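PDB 6K4X: metallo-beta-lactamase from Serratia marcescens, which hydrolyses the beta-lactam ring of antibiotics as a zinc-dependent subclass B3 enzyme, and is here bound to a sulfanylbenzoic acid inhibitor. Local coordinates for residues G16-Y20 / V29-S33; K168-A173 / L206-I212; V193-R197 / L253-L257. All coordinates share one frame; numbering follows the deposited sequence.

Contact 1. Residues G16-Y20 / V29-S33; sequences GNTHY and VLLSS
N17 and S32 grip each other twice, once through main chain and once through a side-chain amide. The amide nitrogen N17 ND2 donates to S32 O at 2.9 Å, with the acceptor only 3° out of the amide plane. In return S32 N reaches N17 O at 3.0 Å. The carboxamide meets S32 in its own plane because CG is tucked between the backbone N and the carbonyl carbon (chi1 61°), which aims ND2 at S32 and leaves OD1 to be bonded by S161. The methyl L31 CD1 rests against this amide, 3.5 Å from ND2, and reaches T18 OG1 as well. S32 adds a second side-chain link. Its own torsion, also between N and carbonyl carbon (chi1 58°), lifts OG to the edge of the H19 imidazole, where S32 OG and H19 NE2 share a hydrogen bond of 2.9 Å whose donor may be either. With T13 bonded to ND1, both ring nitrogens have partners, which should hold the imidazole in one rotation. All this finishes a beta hairpin, strands 18-20 and 29-31 of the larger sheet in the alpha-beta/beta-alpha sandwich of the metallo-beta-lactamase fold, at the end away from its turn. H19 and L30 form the hydrogen-bonded pair of the ladder: H19 N donates to L30 O at 2.9 Å, and L30 N to H19 O at 2.8 Å. The carbon H19 CD2 also sits 3.3 Å from L30 O. On the other face T18 and L31 make a non-hydrogen-bonded pair, as do Y20 and V29. There T18 CG2 meets V29 CG1 at 3.9 Å on a slant, while T18 OG1 is taken up by S161 and W159 of the facing sheet.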
# COMPACT_ATOMS: atom_id res chain seq x y z
N GLY A 16 -8.57 -0.52 16.45
CA GLY A 16 -9.60 -1.52 16.25
C GLY A 16 -9.02 -2.79 15.66
O GLY A 16 -8.17 -3.43 16.24
N ASN A 17 -9.55 -3.20 14.51
CA ASN A 17 -9.13 -4.41 13.81
C ASN A 17 -8.08 -4.15 12.71
O ASN A 17 -7.91 -5.02 11.85
CB ASN A 17 -10.34 -5.14 13.23
CG ASN A 17 -11.10 -4.31 12.21
OD1 ASN A 17 -11.16 -3.08 12.29
ND2 ASN A 17 -11.75 -4.97 11.27
N THR A 18 -7.42 -2.99 12.74
CA THR A 18 -6.34 -2.68 11.83
C THR A 18 -5.00 -2.92 12.52
O THR A 18 -4.70 -2.23 13.51
CB THR A 18 -6.39 -1.22 11.38
OG1 THR A 18 -7.58 -1.00 10.60
CG2 THR A 18 -5.20 -0.82 10.55
N HIS A 19 -4.23 -3.85 11.99
CA HIS A 19 -2.95 -4.27 12.60
C HIS A 19 -1.82 -4.07 11.60
O HIS A 19 -1.97 -4.47 10.42
CB HIS A 19 -2.99 -5.74 13.03
CG HIS A 19 -4.27 -6.13 13.70
ND1 HIS A 19 -4.55 -5.80 15.01
CD2 HIS A 19 -5.36 -6.74 13.20
CE1 HIS A 19 -5.77 -6.25 15.29
NE2 HIS A 19 -6.29 -6.81 14.19
N TYR A 20 -0.70 -3.49 12.03
CA TYR A 20 0.49 -3.45 11.23
C TYR A 20 1.22 -4.78 11.37
O TYR A 20 1.54 -5.20 12.48
CB TYR A 20 1.39 -2.30 11.68
CG TYR A 20 2.59 -2.08 10.80
CD1 TYR A 20 3.73 -2.85 10.92
CD2 TYR A 20 2.57 -1.09 9.82
CE1 TYR A 20 4.83 -2.63 10.11
CE2 TYR A 20 3.67 -0.85 9.02
CZ TYR A 20 4.80 -1.63 9.15
OH TYR A 20 5.88 -1.38 8.35
N VAL A 29 -0.66 -4.47 6.19
CA VAL A 29 -1.70 -4.35 7.19
C VAL A 29 -2.61 -5.56 7.12
O VAL A 29 -3.05 -5.96 6.04
CB VAL A 29 -2.49 -3.04 7.00
CG1 VAL A 29 -3.85 -3.08 7.67
CG2 VAL A 29 -1.68 -1.86 7.52
N LEU A 30 -2.98 -6.07 8.30
CA LEU A 30 -4.03 -7.05 8.40
C LEU A 30 -5.28 -6.39 8.95
O LEU A 30 -5.24 -5.80 10.04
CB LEU A 30 -3.59 -8.19 9.30
CG LEU A 30 -4.52 -9.40 9.28
CD1 LEU A 30 -4.33 -10.22 8.02
CD2 LEU A 30 -4.35 -10.25 10.51
N LEU A 31 -6.37 -6.50 8.20
CA LEU A 31 -7.66 -6.07 8.64
C LEU A 31 -8.43 -7.33 9.04
O LEU A 31 -8.72 -8.15 8.17
CB LEU A 31 -8.36 -5.34 7.51
CG LEU A 31 -9.70 -4.72 7.86
CD1 LEU A 31 -9.58 -3.63 8.92
CD2 LEU A 31 -10.38 -4.16 6.62
N SER A 32 -8.69 -7.50 10.33
CA SER A 32 -9.12 -8.80 10.85
C SER A 32 -10.63 -8.83 11.10
O SER A 32 -11.27 -7.81 11.37
CB SER A 32 -8.39 -9.17 12.10
OG SER A 32 -8.56 -8.18 13.10
N SER A 33 -11.19 -10.05 11.05
CA SER A 33 -12.53 -10.26 11.51
C SER A 33 -12.70 -11.70 11.94
O SER A 33 -11.97 -12.57 11.50
CB SER A 33 -13.57 -9.91 10.46
OG SER A 33 -13.90 -11.03 9.62

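Contact 2. Residues K168-A173 / L206-I212; sequences KDVVFA and LSCDIAI
V171 is bracketed by I210 and I212 across a parallel beta ladder: V171 N donates to I210 O at 2.8 Å, and V171 O accepts from I212 N at 2.8 Å, nearly straight at 176°. The two strands belong to a beta-alpha-beta crossover, strand 166-173, helix 190-205 and strand 210-213, at one border of the smaller sheet. V170, F172, I210 and I212 fill one face; there V170 CG1 touches I212 CD1 at 3.8 Å. F172, whose ring takes I212 O over one face near the rim, lies about 6 Å, side chain to side chain, from the zinc ligand H77. On the other face V171 spreads its two methyls: CG1 meets L206 CD1 and CG2 meets CB of C208, which a disulfide to C242 ties to helix 241-260. Farther out, the D209 carboxylate takes the place a backbone carbonyl would be expected to fill: its OD2 accepts D169 N at 2.8 Å through the anti lone pair. The two carboxylates lie close, D169 OD2 and D209 OD2 3.9 Å apart and the planes at 16°, and a bridging water probably eases the repulsion, donating to D169 OD2 at 2.9 Å and, weakly, to D209 OD2.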
# COMPACT_ATOMS: atom_id res chain seq x y z
N LYS A 168 -12.94 5.25 12.90
CA LYS A 168 -12.00 6.08 12.21
C LYS A 168 -11.87 5.57 10.78
O LYS A 168 -11.89 4.37 10.51
CB LYS A 168 -10.61 6.01 12.85
CG LYS A 168 -10.52 6.47 14.29
CD LYS A 168 -10.68 7.93 14.45
CE LYS A 168 -10.56 8.34 15.91
NZ LYS A 168 -11.05 9.70 16.15
N ASP A 169 -11.66 6.52 9.87
CA ASP A 169 -11.38 6.22 8.49
C ASP A 169 -9.89 5.97 8.32
O ASP A 169 -9.06 6.85 8.62
CB ASP A 169 -11.82 7.37 7.59
CG ASP A 169 -13.32 7.53 7.62
OD1 ASP A 169 -14.05 6.52 7.81
OD2 ASP A 169 -13.77 8.69 7.56
N VAL A 170 -9.57 4.78 7.84
CA VAL A 170 -8.19 4.34 7.64
C VAL A 170 -7.90 4.30 6.15
O VAL A 170 -8.72 3.85 5.35
CB VAL A 170 -7.98 2.95 8.26
CG1 VAL A 170 -6.53 2.52 8.14
CG2 VAL A 170 -8.45 2.91 9.70
N VAL A 171 -6.72 4.79 5.77
CA VAL A 171 -6.26 4.84 4.39
C VAL A 171 -4.90 4.15 4.31
O VAL A 171 -3.99 4.55 5.03
CB VAL A 171 -6.15 6.29 3.89
CG1 VAL A 171 -5.62 6.33 2.47
CG2 VAL A 171 -7.47 7.05 4.03
N PHE A 172 -4.78 3.14 3.46
CA PHE A 172 -3.49 2.56 3.11
C PHE A 172 -3.06 3.21 1.81
O PHE A 172 -3.61 2.94 0.75
CB PHE A 172 -3.57 1.03 3.03
CG PHE A 172 -2.24 0.33 3.05
CD1 PHE A 172 -1.33 0.50 2.02
CD2 PHE A 172 -1.88 -0.47 4.11
CE1 PHE A 172 -0.11 -0.15 2.04
CE2 PHE A 172 -0.68 -1.13 4.11
CZ PHE A 172 0.21 -0.98 3.08
N ALA A 173 -2.16 4.18 1.94
CA ALA A 173 -1.85 5.10 0.84
C ALA A 173 -0.77 4.50 -0.07
O ALA A 173 0.35 4.23 0.38
CB ALA A 173 -1.43 6.42 1.42
N LEU A 206 -9.57 12.42 0.20
CA LEU A 206 -10.05 11.24 0.94
C LEU A 206 -10.42 11.62 2.37
O LEU A 206 -9.73 12.36 3.03
CB LEU A 206 -8.96 10.17 1.01
CG LEU A 206 -8.65 9.44 -0.30
CD1 LEU A 206 -7.45 8.54 -0.15
CD2 LEU A 206 -9.84 8.65 -0.80
N SER A 207 -11.49 11.01 2.87
CA SER A 207 -11.74 10.90 4.31
C SER A 207 -10.59 10.11 4.93
O SER A 207 -10.37 8.97 4.57
CB SER A 207 -13.07 10.24 4.56
OG SER A 207 -14.14 10.95 3.94
N CYS A 208 -9.84 10.70 5.87
CA CYS A 208 -8.52 10.15 6.21
C CYS A 208 -8.10 10.44 7.65
O CYS A 208 -7.18 11.25 7.86
CB CYS A 208 -7.49 10.79 5.28
SG CYS A 208 -5.76 10.29 5.50
N ASP A 209 -8.62 9.69 8.63
CA ASP A 209 -8.24 9.88 10.01
C ASP A 209 -6.87 9.26 10.28
O ASP A 209 -6.09 9.85 11.04
CB ASP A 209 -9.25 9.26 10.97
CG ASP A 209 -10.60 9.93 10.88
OD1 ASP A 209 -10.64 11.18 11.01
OD2 ASP A 209 -11.59 9.23 10.69
N ILE A 210 -6.62 8.06 9.76
CA ILE A 210 -5.36 7.33 9.99
C ILE A 210 -4.82 6.95 8.63
O ILE A 210 -5.46 6.14 7.94
CB ILE A 210 -5.59 6.08 10.85
CG1 ILE A 210 -6.12 6.46 12.23
CG2 ILE A 210 -4.32 5.23 10.92
CD1 ILE A 210 -6.63 5.27 13.03
N ALA A 211 -3.67 7.50 8.26
CA ALA A 211 -3.01 7.11 7.01
C ALA A 211 -1.83 6.20 7.33
O ALA A 211 -1.01 6.53 8.19
CB ALA A 211 -2.59 8.31 6.21
N ILE A 212 -1.77 5.08 6.63
CA ILE A 212 -0.67 4.16 6.67
C ILE A 212 -0.07 4.17 5.27
O ILE A 212 -0.70 3.71 4.33
CB ILE A 212 -1.11 2.75 7.08
CG1 ILE A 212 -1.78 2.77 8.46
CG2 ILE A 212 0.06 1.79 7.03
CD1 ILE A 212 -2.82 1.71 8.69
O HOH W 1 -12.73 11.15 8.63

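Contact 3. Residues V193-R197 / L253-L257; sequences VASLR and LETRL
L253 meets the facing helix with both branches of its side chain: L253 CD1 touches L196 CD1 at 4.0 Å, while CD2 lies beside the R197 CG methylene. The motif is a pair of antiparallel helices, 190-205 and 241-260, whose short segments run at 155° to each other. Their axes come no nearer than 12.3 Å here, so the backbones stay apart and side chains alone bridge the gap. L253 CG stands anti to the backbone nitrogen (chi1 176°), which sends the fork across that gap. V193 extends the apolar strip outward, its CG1 loosely on L253 CD2 and its CG2 on L257 CD2. The buried end of the strip approaches the active site: the side chain of L196 is about 5 Å from that of H150, a ligand of one zinc.

R197 carries the contact from this apolar layer to solvent. Its chain, extended from CG to NE, passes L253 at about a right angle, and V193 CG1 of its own helix covers part of one guanidinium face. L257 CD1 comes within 3.5 Å of R197 NH1. At the solvent-facing border R197 NH1 makes a salt bridge of 3.0 Å with E254 OE2, using that oxygen's syn lone pair, and the two flat groups are nearly coplanar. A single N-H makes this direct bond; waters complete the link. One accepts from R197 NE at 2.9 Å and donates to E254 OE2 at 2.6 Å; a second, held weakly by R197 NH1, donates to E254 OE1 at 3.1 Å.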
# COMPACT_ATOMS: atom_id res chain seq x y z
N VAL A 193 2.18 12.20 -16.13
CA VAL A 193 2.04 13.44 -15.39
C VAL A 193 0.58 13.68 -15.00
O VAL A 193 0.31 14.04 -13.86
CB VAL A 193 2.66 14.61 -16.18
CG1 VAL A 193 2.32 15.94 -15.54
CG2 VAL A 193 4.17 14.45 -16.32
N ALA A 194 -0.34 13.50 -15.96
CA ALA A 194 -1.73 13.73 -15.66
C ALA A 194 -2.22 12.73 -14.60
O ALA A 194 -3.05 13.08 -13.75
CB ALA A 194 -2.55 13.66 -16.93
N SER A 195 -1.76 11.49 -14.69
CA SER A 195 -2.19 10.47 -13.72
C SER A 195 -1.73 10.83 -12.31
O SER A 195 -2.52 10.78 -11.36
CB SER A 195 -1.67 9.13 -14.10
OG SER A 195 -2.38 8.60 -15.20
N LEU A 196 -0.47 11.23 -12.20
CA LEU A 196 0.06 11.63 -10.90
C LEU A 196 -0.77 12.79 -10.35
O LEU A 196 -1.16 12.81 -9.18
CB LEU A 196 1.52 12.07 -11.05
CG LEU A 196 2.56 10.95 -11.07
CD1 LEU A 196 3.90 11.50 -11.50
CD2 LEU A 196 2.66 10.22 -9.74
N ARG A 197 -1.04 13.80 -11.19
CA ARG A 197 -1.76 14.98 -10.71
C ARG A 197 -3.18 14.61 -10.29
O ARG A 197 -3.67 15.12 -9.27
CB ARG A 197 -1.75 16.08 -11.76
CG ARG A 197 -0.38 16.72 -11.88
CD ARG A 197 -0.34 17.73 -13.00
NE ARG A 197 0.92 18.45 -12.94
CZ ARG A 197 1.42 19.21 -13.91
NH1 ARG A 197 2.55 19.87 -13.70
NH2 ARG A 197 0.80 19.28 -15.08
N LEU A 253 7.01 15.88 -7.85
CA LEU A 253 6.82 16.01 -9.28
C LEU A 253 7.21 17.41 -9.77
O LEU A 253 7.87 17.53 -10.80
CB LEU A 253 5.38 15.70 -9.67
CG LEU A 253 5.06 15.90 -11.16
CD1 LEU A 253 5.88 14.98 -12.04
CD2 LEU A 253 3.57 15.66 -11.40
N GLU A 254 6.83 18.46 -9.04
CA GLU A 254 7.15 19.79 -9.51
C GLU A 254 8.66 20.01 -9.51
O GLU A 254 9.21 20.62 -10.43
CB GLU A 254 6.43 20.86 -8.69
CG GLU A 254 4.93 20.90 -9.00
CD GLU A 254 4.56 21.05 -10.48
OE1 GLU A 254 5.34 21.68 -11.27
OE2 GLU A 254 3.51 20.54 -10.91
N THR A 255 9.34 19.51 -8.48
CA THR A 255 10.79 19.61 -8.45
C THR A 255 11.39 18.89 -9.67
O THR A 255 12.34 19.37 -10.31
CB THR A 255 11.35 19.04 -7.14
OG1 THR A 255 10.96 19.88 -6.04
CG2 THR A 255 12.86 18.99 -7.13
N ARG A 256 10.87 17.70 -9.97
CA ARG A 256 11.37 16.90 -11.10
C ARG A 256 11.14 17.62 -12.43
O ARG A 256 12.07 17.74 -13.24
CB ARG A 256 10.70 15.53 -11.10
CG ARG A 256 11.05 14.66 -12.30
CD ARG A 256 12.55 14.41 -12.44
NE ARG A 256 12.83 13.62 -13.64
CZ ARG A 256 13.03 12.31 -13.68
NH1 ARG A 256 12.96 11.58 -12.58
NH2 ARG A 256 13.25 11.74 -14.85
N LEU A 257 9.94 18.15 -12.65
CA LEU A 257 9.64 18.79 -13.93
C LEU A 257 10.56 20.01 -14.09
O LEU A 257 11.06 20.30 -15.18
CB LEU A 257 8.17 19.20 -14.03
CG LEU A 257 7.19 18.03 -14.13
CD1 LEU A 257 5.76 18.53 -14.11
CD2 LEU A 257 7.43 17.17 -15.35
O HOH W 2 1.86 18.60 -10.22
O HOH W 3 4.69 22.07 -14.30

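From the N terminus, contact 1 comes first and closes a short hairpin loop of eight residues, wholly before contact 2 opens. The chain later enters strand 166-173, and contacts 2 and 3 then cross: helix 190-205, which begins contact 3, lies between the two strands of contact 2, and 253-257 of the last long helix completes contact 3 after the crossover has closed. Contacts 1 and 2 meet where the two sheets pack, V29 CG2 lying 3.6 Å from F172 CE2. Contact 3 stays about 11 Å from contact 2 at the nearest atoms, and joins the helices covering the outer side of the smaller sheet.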